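Local coordinates for protein dephospho-CoA kinase (Legionella pneumophila subsp. pneumophila, PDB 4TTR) that probably phosphorylates the 3'-hydroxyl of dephospho-CoA with ATP, the last step of coenzyme A biosynthesis, at residues 22-27 / 143-148. Sequence-based numbering, arbitrary orientation.
With BU2 (1,3-butanediol), chain B.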
loop_
_atom_site.group_PDB
_atom_site.type_symbol
_atom_site.label_atom_id
_atom_site.label_comp_id
_atom_site.label_asym_id
_atom_site.label_seq_id
_atom_site.Cartn_x
_atom_site.Cartn_y
_atom_site.Cartn_z
ATOM N N THR A 22 4.881 2.879 1.182
ATOM C CA THR A 22 3.700 3.584 0.702
ATOM C C THR A 22 3.985 4.171 -0.669
ATOM O O THR A 22 5.136 4.292 -1.077
ATOM C CB THR A 22 3.276 4.720 1.656
ATOM O OG1 THR A 22 4.314 5.706 1.737
ATOM C CG2 THR A 22 2.994 4.181 3.034
ATOM N N GLY A 23 2.931 4.542 -1.381
ATOM C CA GLY A 23 3.101 5.171 -2.673
ATOM C C GLY A 23 1.843 5.872 -3.117
ATOM O O GLY A 23 0.739 5.437 -2.787
ATOM N N ASN A 24 2.000 6.963 -3.862
ATOM C CA ASN A 24 0.842 7.629 -4.422
ATOM C C ASN A 24 0.359 6.834 -5.626
ATOM O O ASN A 24 0.771 5.696 -5.846
ATOM C CB ASN A 24 1.143 9.100 -4.782
ATOM C CG ASN A 24 2.167 9.261 -5.903
ATOM O OD1 ASN A 24 2.595 8.300 -6.531
ATOM N ND2 ASN A 24 2.552 10.505 -6.162
ATOM N N ILE A 25 -0.504 7.441 -6.417
ATOM C CA ILE A 25 -1.248 6.709 -7.420
ATOM C C ILE A 25 -0.356 6.448 -8.630
ATOM O O ILE A 25 0.314 7.357 -9.127
ATOM C CB ILE A 25 -2.528 7.484 -7.798
ATOM C CG1 ILE A 25 -3.457 7.552 -6.581
ATOM C CG2 ILE A 25 -3.267 6.818 -8.944
ATOM C CD1 ILE A 25 -3.051 8.566 -5.485
ATOM N N ALA A 26 -0.332 5.192 -9.072
ATOM C CA ALA A 26 0.498 4.779 -10.199
ATOM C C ALA A 26 1.962 5.143 -9.964
ATOM O O ALA A 26 2.657 5.584 -10.876
ATOM C CB ALA A 26 -0.005 5.413 -11.483
ATOM N N SER A 27 2.415 4.958 -8.729
ATOM C CA SER A 27 3.765 5.346 -8.324
ATOM C C SER A 27 4.833 4.363 -8.781
ATOM O O SER A 27 5.982 4.745 -8.972
ATOM C CB SER A 27 3.835 5.469 -6.804
ATOM O OG SER A 27 3.546 4.228 -6.187
ATOM N N LEU A 143 8.081 6.383 0.884
ATOM C CA LEU A 143 7.006 6.845 0.020
ATOM C C LEU A 143 7.481 6.892 -1.427
ATOM O O LEU A 143 8.424 7.609 -1.754
ATOM C CB LEU A 143 6.517 8.219 0.475
ATOM C CG LEU A 143 5.610 8.998 -0.478
ATOM C CD1 LEU A 143 4.380 8.188 -0.860
ATOM C CD2 LEU A 143 5.215 10.313 0.171
ATOM N N VAL A 144 6.833 6.111 -2.283
ATOM C CA VAL A 144 7.159 6.092 -3.705
ATOM C C VAL A 144 6.220 7.020 -4.456
ATOM O O VAL A 144 5.005 6.917 -4.320
ATOM C CB VAL A 144 7.052 4.676 -4.292
ATOM C CG1 VAL A 144 7.503 4.664 -5.751
ATOM C CG2 VAL A 144 7.878 3.701 -3.470
ATOM N N ILE A 145 6.785 7.932 -5.242
ATOM C CA ILE A 145 5.975 8.843 -6.036
ATOM C C ILE A 145 6.439 8.866 -7.484
ATOM O O ILE A 145 7.601 8.597 -7.781
ATOM C CB ILE A 145 6.002 10.282 -5.467
ATOM C CG1 ILE A 145 7.418 10.863 -5.480
ATOM C CG2 ILE A 145 5.453 10.300 -4.053
ATOM C CD1 ILE A 145 7.436 12.355 -5.645
ATOM N N ALA A 146 5.512 9.187 -8.375
ATOM C CA ALA A 146 5.819 9.329 -9.788
ATOM C C ALA A 146 5.308 10.679 -10.260
ATOM O O ALA A 146 4.252 11.132 -9.813
ATOM C CB ALA A 146 5.191 8.206 -10.587
ATOM N N PRO A 147 6.055 11.339 -11.156
ATOM C CA PRO A 147 5.567 12.638 -11.634
ATOM C C PRO A 147 4.235 12.518 -12.377
ATOM O O PRO A 147 3.896 11.443 -12.878
ATOM C CB PRO A 147 6.687 13.121 -12.565
ATOM C CG PRO A 147 7.449 11.902 -12.934
ATOM C CD PRO A 147 7.341 10.967 -11.770
ATOM N N LEU A 148 3.500 13.625 -12.425
ATOM C CA LEU A 148 2.164 13.678 -13.009
ATOM C C LEU A 148 2.096 13.032 -14.392
ATOM O O LEU A 148 1.214 12.214 -14.653
ATOM C CB LEU A 148 1.705 15.139 -13.069
ATOM C CG LEU A 148 0.526 15.550 -13.955
ATOM C CD1 LEU A 148 -0.699 14.698 -13.719
ATOM C CD2 LEU A 148 0.198 17.011 -13.700
HETATM C C1 BU2 B . 3.152 -0.548 -9.773
HETATM O O1 BU2 B . 3.009 -0.583 -11.177
HETATM C C2 BU2 B . 1.802 -0.683 -9.100
HETATM C C3 BU2 B . 1.604 0.483 -8.155
HETATM O O3 BU2 B . 1.209 1.611 -8.902
HETATM C C4 BU2 B . 0.540 0.136 -7.140
#
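In the P-loop (Walker A) of this kinase, the chain leaves strand 18-23 at G23 and turns over the end of neighbouring strand 140-145, pairing T22 and G23 in parallel with L143 and V144. Two backbone bonds bracket V144: its N donates to T22 O at 2.8 Å, and its O accepts N24 N at 3.0 Å, a donor nearly in line with the V144 C=O although its N-H is bent (148°). Around the same carbonyl oxygen crowd G23 CA and S27 CB, both 3.1 Å from V144 O. Past the strand end, the amide of N24 reaches over I145, its ND2 lying 3.5 Å from I145 CB; chi1 of 65° tucks CG over the main chain and brings the amide there. L143 lies against the T22 hydroxyl, CB and CD1 each 3.6 Å from T22 OG1, which is hydrogen-bonded to L142 O. A type II turn from N24 to S27 folds the loop back, and A146 CB packs 3.7 Å from A26 O, which accepts a hydrogen bond from R154 of helix 148-159. On the side away from 143-148, 1,3-butanediol lies against the loop, O3 3.5 Å from A26 CA. A26 and S27 belong to the predicted ATP site, within the strand-loop-helix of the P-loop NTPase fold, whose loop leads from strand 18-23 into helix 29-38.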